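Local structure of secretory-abundant heat soluble protein 1 (Ramazzottius varieornatus, 5XNA) at residues A[11-16]-A[38-43]; A[118-123]-A[131-136]. The protein acts as a secreted, heat-soluble molecular shield when water is scarce, and its fold is that of a lipid-binding protein related to the fatty-acid-binding family. All blocks are in the same frame, centred on the assembly; numbering follows the deposited sequence. Where two conformers were deposited one is given.

Contact 1. Residues A[11-16]-A[38-43]; sequences KWESTD and NHKTFH. With MG (magnesium ion), chain E; SHV (heptanoic acid), chain O; EDO (1,2-ethanediol), chain F; EDO (1,2-ethanediol), chain M.
The indole of W12 meets H43 at its edge: H43 O lies near the ring plane, 3.4 Å from W12 CD1. The H43 imidazole has O1 of the bound heptanoic acid at its own edge, in plane. These residues join the first two strands of a fatty-acid-binding-protein-like barrel. The F42 ring runs beside E13, pointing the same way. Ring and carboxylate planes are 42° apart, and E13 CG is 3.7 Å from F42 CE2. W12 and H43 form an antiparallel hydrogen-bonded pair, with W12 N 2.7 Å from H43 O, and share one face; E13 and F42 share the other. H43 NE2 binds the magnesium ion at 2.1 Å, and H43 ND1 is hydrogen-bonded to H54. K40 is bent at chi2 (65°) and chi3 (51°), which folds its amine back over the first strand. There K40 NZ makes a salt bridge to E13 OE1 (3.2 Å), on the anti side of the carboxylate, and a hydrogen bond to S14 O. E13 OE2 has a salt bridge to K135. S14 OG accepts a hydrogen bond from T41 N at 2.9 Å. N38 OD1 takes one from R132 NH2, while N38 ND2 donates to a lone pair of T15 O, in the carbonyl plane, at 3.0 Å.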
# COMPACT_ATOMS: atom_id res chain seq x y z
N LYS A 11 -3.75 -22.38 -10.21
CA LYS A 11 -3.61 -21.96 -11.61
C LYS A 11 -4.82 -21.11 -11.98
O LYS A 11 -5.95 -21.61 -12.00
CB LYS A 11 -3.50 -23.16 -12.55
CG LYS A 11 -2.42 -24.15 -12.16
CD LYS A 11 -2.40 -25.35 -13.11
CE LYS A 11 -1.23 -26.27 -12.83
NZ LYS A 11 -1.20 -26.77 -11.43
N TRP A 12 -4.57 -19.85 -12.30
CA TRP A 12 -5.62 -18.86 -12.54
C TRP A 12 -5.53 -18.38 -13.98
O TRP A 12 -4.44 -18.23 -14.53
CB TRP A 12 -5.47 -17.66 -11.59
CG TRP A 12 -5.43 -18.07 -10.17
CD1 TRP A 12 -4.33 -18.21 -9.38
CD2 TRP A 12 -6.56 -18.36 -9.34
NE1 TRP A 12 -4.70 -18.60 -8.12
CE2 TRP A 12 -6.07 -18.70 -8.06
CE3 TRP A 12 -7.95 -18.38 -9.56
CZ2 TRP A 12 -6.90 -19.04 -7.00
CZ3 TRP A 12 -8.78 -18.73 -8.50
CH2 TRP A 12 -8.25 -19.05 -7.24
N GLU A 13 -6.68 -18.10 -14.58
CA GLU A 13 -6.78 -17.75 -15.99
C GLU A 13 -7.69 -16.54 -16.14
O GLU A 13 -8.75 -16.49 -15.51
CB GLU A 13 -7.32 -18.94 -16.79
CG GLU A 13 -7.70 -18.65 -18.22
CD GLU A 13 -8.16 -19.91 -18.92
OE1 GLU A 13 -8.53 -19.82 -20.11
OE2 GLU A 13 -8.12 -20.98 -18.29
N SER A 14 -7.28 -15.57 -16.96
CA SER A 14 -8.04 -14.33 -17.04
C SER A 14 -9.39 -14.56 -17.71
O SER A 14 -9.58 -15.50 -18.49
CB SER A 14 -7.26 -13.24 -17.77
OG SER A 14 -6.93 -13.62 -19.10
N THR A 15 -10.35 -13.69 -17.38
CA THR A 15 -11.69 -13.77 -17.93
C THR A 15 -11.94 -12.57 -18.84
O THR A 15 -11.02 -11.81 -19.17
CB THR A 15 -12.72 -13.84 -16.80
OG1 THR A 15 -12.71 -12.61 -16.07
CG2 THR A 15 -12.41 -14.99 -15.85
N ASP A 16 -13.19 -12.39 -19.25
CA ASP A 16 -13.59 -11.17 -19.93
C ASP A 16 -13.80 -10.00 -18.98
O ASP A 16 -13.90 -8.86 -19.43
CB ASP A 16 -14.86 -11.40 -20.75
CG ASP A 16 -14.64 -12.32 -21.93
OD1 ASP A 16 -13.53 -12.31 -22.49
OD2 ASP A 16 -15.59 -13.05 -22.30
N ASN A 38 -7.06 -6.95 -23.05
CA ASN A 38 -7.43 -8.02 -22.13
C ASN A 38 -6.98 -9.35 -22.71
O ASN A 38 -7.76 -10.29 -22.88
CB ASN A 38 -8.95 -7.99 -21.88
CG ASN A 38 -9.41 -9.03 -20.88
OD1 ASN A 38 -8.69 -9.39 -19.94
ND2 ASN A 38 -10.64 -9.50 -21.06
N HIS A 39 -5.69 -9.45 -23.03
CA HIS A 39 -5.15 -10.69 -23.59
C HIS A 39 -5.10 -11.78 -22.53
O HIS A 39 -4.87 -11.53 -21.34
CB HIS A 39 -3.74 -10.46 -24.14
CG HIS A 39 -3.72 -9.68 -25.42
ND1 HIS A 39 -3.74 -10.28 -26.66
CD2 HIS A 39 -3.71 -8.35 -25.65
CE1 HIS A 39 -3.72 -9.35 -27.60
NE2 HIS A 39 -3.70 -8.17 -27.01
N LYS A 40 -5.28 -13.02 -22.99
CA LYS A 40 -5.35 -14.17 -22.09
C LYS A 40 -4.08 -14.24 -21.25
O LYS A 40 -2.97 -14.25 -21.79
CB LYS A 40 -5.55 -15.45 -22.90
CG LYS A 40 -5.61 -16.74 -22.10
CD LYS A 40 -6.82 -16.83 -21.18
CE LYS A 40 -8.12 -16.53 -21.90
NZ LYS A 40 -9.31 -16.84 -21.05
N THR A 41 -4.26 -14.26 -19.94
CA THR A 41 -3.17 -14.14 -18.98
C THR A 41 -3.34 -15.22 -17.93
O THR A 41 -4.47 -15.49 -17.50
CB THR A 41 -3.16 -12.74 -18.32
OG1 THR A 41 -2.96 -11.74 -19.33
CG2 THR A 41 -2.04 -12.61 -17.25
N PHE A 42 -2.25 -15.86 -17.53
CA PHE A 42 -2.29 -16.90 -16.52
C PHE A 42 -1.41 -16.49 -15.35
O PHE A 42 -0.30 -15.98 -15.54
CB PHE A 42 -1.82 -18.26 -17.05
CG PHE A 42 -2.63 -18.76 -18.20
CD1 PHE A 42 -2.34 -18.36 -19.49
CD2 PHE A 42 -3.67 -19.65 -18.00
CE1 PHE A 42 -3.08 -18.82 -20.57
CE2 PHE A 42 -4.41 -20.12 -19.07
CZ PHE A 42 -4.11 -19.70 -20.36
N HIS A 43 -1.92 -16.71 -14.14
CA HIS A 43 -1.14 -16.61 -12.92
C HIS A 43 -1.13 -17.98 -12.28
O HIS A 43 -2.19 -18.53 -11.98
CB HIS A 43 -1.72 -15.58 -11.94
CG HIS A 43 -1.54 -14.16 -12.36
ND1 HIS A 43 -0.39 -13.44 -12.08
CD2 HIS A 43 -2.35 -13.31 -13.03
CE1 HIS A 43 -0.50 -12.22 -12.57
NE2 HIS A 43 -1.69 -12.11 -13.14
MG MG E . -2.70 -10.52 -14.09
C1 SHV O . -1.33 -9.12 -15.45
O1 SHV O . -0.69 -9.39 -14.40
O2 SHV O . -2.57 -8.93 -15.38
C2 SHV O . -0.60 -9.04 -16.79
C3 SHV O . -0.31 -7.58 -17.14
C4 SHV O . 0.97 -7.13 -16.44
C5 SHV O . 1.18 -5.63 -16.64
C6 SHV O . 1.59 -5.00 -15.32
C7 SHV O . 2.65 -3.92 -15.54
C1 EDO F . -12.99 -15.93 -20.71
O1 EDO F . -12.17 -17.10 -20.80
C2 EDO F . -14.09 -16.12 -19.66
O2 EDO F . -14.91 -14.95 -19.60
C1 EDO M . -2.08 -8.49 -20.70
O1 EDO M . -1.08 -7.71 -21.38
C2 EDO M . -3.45 -7.85 -20.92
O2 EDO M . -3.69 -7.73 -22.33
O HOH W 1 -8.83 -12.78 -20.85
O HOH W 2 -9.62 -10.38 -17.39

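Contact 2. Residues A[118-123]-A[131-136]; sequences ELEKTY and KRWYKK. With MG (magnesium ion), chain E; SHV (heptanoic acid), chain O.
L119 and Y134 cross at a slant on the inner face of this beta hairpin, CB to CB 4.1 Å, and L119 O lies at the edge of the tyrosine ring, in its plane. Both belong to a hydrogen-bonded antiparallel pair. Y134 OH reaches the magnesium ion at 2.0 Å. The heptanoic acid carboxylate also binds the metal, and polar ends gather round the carboxylate. K121, fully extended with CG opposite the backbone N (chi1 -180°), carries NZ to 3.1 Å from ligand O1. R132 NH1 donates to ligand O2 at 3.3 Å, from the edge of a guanidinium turned 41° from the Y123 ring; R132 NH2 is bonded to H39 O. On the outer face E120 and W133 lie side by side, carboxylate and indole planes 65° apart. In the E120 conformer given, W133 NE1 donates to E120 OE2 (2.7 Å) from above the carboxylate plane, and K131 NZ makes a salt bridge to E120 OE1; both hold for that copy alone. K131 NZ also donates to T122 OG1 at 3.0 Å. The hairpin lies between strand 106-114, which pairs with 118-125, and strand 10-19, which pairs with 128-136. F21 and F24 of helix 21-27 meet the Y123 ring.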
# COMPACT_ATOMS: atom_id res chain seq x y z
N GLU A 118 -12.86 -17.92 -7.72
CA GLU A 118 -12.54 -16.77 -8.55
C GLU A 118 -11.52 -15.89 -7.84
O GLU A 118 -11.55 -15.76 -6.62
CB GLU A 118 -13.82 -15.99 -8.88
CG GLU A 118 -13.65 -14.50 -9.11
CD GLU A 118 -14.99 -13.79 -9.16
OE1 GLU A 118 -15.84 -14.23 -9.97
OE2 GLU A 118 -15.19 -12.81 -8.41
N LEU A 119 -10.60 -15.32 -8.61
CA LEU A 119 -9.56 -14.47 -8.06
C LEU A 119 -9.72 -13.08 -8.65
O LEU A 119 -9.77 -12.92 -9.87
CB LEU A 119 -8.16 -15.03 -8.35
CG LEU A 119 -7.01 -14.28 -7.67
CD1 LEU A 119 -5.90 -15.24 -7.29
CD2 LEU A 119 -6.49 -13.18 -8.59
N GLU A 120 -9.80 -12.07 -7.77
CA GLU A 120 -9.83 -10.67 -8.17
C GLU A 120 -8.45 -10.07 -7.93
O GLU A 120 -7.95 -10.08 -6.80
CB GLU A 120 -10.89 -9.89 -7.38
CG GLU A 120 -11.03 -8.43 -7.82
CD GLU A 120 -12.22 -7.73 -7.18
OE1 GLU A 120 -12.06 -6.57 -6.73
OE2 GLU A 120 -13.32 -8.32 -7.12
N LYS A 121 -7.83 -9.56 -8.99
CA LYS A 121 -6.54 -8.88 -8.88
C LYS A 121 -6.77 -7.39 -8.99
O LYS A 121 -7.40 -6.92 -9.95
CB LYS A 121 -5.55 -9.33 -9.96
CG LYS A 121 -4.19 -8.62 -9.83
CD LYS A 121 -3.09 -9.26 -10.68
CE LYS A 121 -1.74 -8.61 -10.39
NZ LYS A 121 -0.68 -8.98 -11.37
N THR A 122 -6.26 -6.64 -8.03
CA THR A 122 -6.31 -5.19 -8.06
C THR A 122 -4.91 -4.64 -8.31
O THR A 122 -3.94 -5.08 -7.68
CB THR A 122 -6.88 -4.64 -6.76
OG1 THR A 122 -8.12 -5.31 -6.47
CG2 THR A 122 -7.12 -3.14 -6.87
N TYR A 123 -4.81 -3.68 -9.22
CA TYR A 123 -3.57 -3.00 -9.56
C TYR A 123 -3.73 -1.53 -9.20
O TYR A 123 -4.70 -0.90 -9.61
CB TYR A 123 -3.26 -3.12 -11.05
CG TYR A 123 -3.45 -4.48 -11.70
CD1 TYR A 123 -4.73 -5.05 -11.83
CD2 TYR A 123 -2.38 -5.15 -12.27
CE1 TYR A 123 -4.91 -6.28 -12.45
CE2 TYR A 123 -2.55 -6.38 -12.90
CZ TYR A 123 -3.82 -6.94 -12.99
OH TYR A 123 -3.98 -8.16 -13.61
N LYS A 131 -8.78 -3.42 -11.97
CA LYS A 131 -9.16 -4.73 -11.48
C LYS A 131 -9.25 -5.69 -12.65
O LYS A 131 -9.56 -5.30 -13.78
CB LYS A 131 -10.49 -4.69 -10.73
CG LYS A 131 -10.48 -3.68 -9.61
CD LYS A 131 -11.20 -4.20 -8.41
CE LYS A 131 -10.76 -3.47 -7.18
NZ LYS A 131 -10.95 -4.31 -5.97
N ARG A 132 -8.95 -6.95 -12.36
CA ARG A 132 -9.08 -8.00 -13.35
C ARG A 132 -9.49 -9.27 -12.62
O ARG A 132 -9.02 -9.52 -11.51
CB ARG A 132 -7.77 -8.18 -14.11
CG ARG A 132 -7.85 -9.10 -15.25
CD ARG A 132 -6.63 -8.91 -16.12
NE ARG A 132 -6.85 -9.46 -17.43
CZ ARG A 132 -5.87 -9.84 -18.24
NH1 ARG A 132 -4.60 -9.75 -17.84
NH2 ARG A 132 -6.17 -10.32 -19.43
N TRP A 133 -10.38 -10.05 -13.22
CA TRP A 133 -10.89 -11.24 -12.56
C TRP A 133 -10.39 -12.48 -13.28
O TRP A 133 -10.39 -12.54 -14.52
CB TRP A 133 -12.42 -11.23 -12.50
CG TRP A 133 -12.91 -10.20 -11.51
CD1 TRP A 133 -13.25 -10.41 -10.22
CD2 TRP A 133 -13.06 -8.80 -11.75
NE1 TRP A 133 -13.62 -9.22 -9.62
CE2 TRP A 133 -13.51 -8.22 -10.55
CE3 TRP A 133 -12.87 -7.98 -12.86
CZ2 TRP A 133 -13.77 -6.85 -10.43
CZ3 TRP A 133 -13.12 -6.62 -12.74
CH2 TRP A 133 -13.57 -6.08 -11.53
N TYR A 134 -10.01 -13.48 -12.49
CA TYR A 134 -9.45 -14.72 -12.98
C TYR A 134 -10.31 -15.88 -12.49
O TYR A 134 -10.89 -15.82 -11.41
CB TYR A 134 -8.01 -14.88 -12.47
CG TYR A 134 -7.08 -13.87 -13.09
CD1 TYR A 134 -7.07 -12.55 -12.66
CD2 TYR A 134 -6.20 -14.25 -14.10
CE1 TYR A 134 -6.22 -11.61 -13.24
CE2 TYR A 134 -5.35 -13.33 -14.68
CZ TYR A 134 -5.36 -12.01 -14.25
OH TYR A 134 -4.51 -11.11 -14.83
N LYS A 135 -10.37 -16.94 -13.29
CA LYS A 135 -11.02 -18.17 -12.87
C LYS A 135 -9.99 -19.28 -12.71
O LYS A 135 -8.94 -19.28 -13.37
CB LYS A 135 -12.09 -18.59 -13.88
CG LYS A 135 -11.53 -18.96 -15.24
CD LYS A 135 -12.64 -19.18 -16.26
CE LYS A 135 -12.06 -19.36 -17.65
NZ LYS A 135 -11.09 -20.50 -17.67
N LYS A 136 -10.28 -20.21 -11.81
CA LYS A 136 -9.48 -21.42 -11.70
C LYS A 136 -9.41 -22.14 -13.04
O LYS A 136 -10.43 -22.36 -13.69
CB LYS A 136 -10.08 -22.34 -10.63
CG LYS A 136 -9.54 -22.14 -9.23
CD LYS A 136 -8.11 -22.68 -9.12
CE LYS A 136 -7.48 -22.40 -7.76
NZ LYS A 136 -7.96 -23.31 -6.69
MG MG E . -2.70 -10.52 -14.09
C1 SHV O . -1.33 -9.12 -15.45
O1 SHV O . -0.69 -9.39 -14.40
O2 SHV O . -2.57 -8.93 -15.38
C2 SHV O . -0.60 -9.04 -16.79
C3 SHV O . -0.31 -7.58 -17.14
C4 SHV O . 0.97 -7.13 -16.44
C5 SHV O . 1.18 -5.63 -16.64
C6 SHV O . 1.59 -5.00 -15.32
C7 SHV O . 2.65 -3.92 -15.54

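Overall arrangement
From the N terminus, strand 10-19 leads into helices 21-27 and 32-35, and contact 1 closes that helical excursion by bringing 38-43 back against 11-16. The chain then runs through the strands from 52-58 to 106-114 before contact 2 closes the short hairpin near the C terminus. The two contacts follow in series, with neither nested nor crossed. They meet because strand 128-136 returns to pair with strand 10-19, joining the last strand to the first. R132 of contact 2 ties the loop end of contact 1 to the last strand. H43 and Y134, one from each contact, bind the same magnesium ion, to which the heptanoic acid carboxylate is also bound.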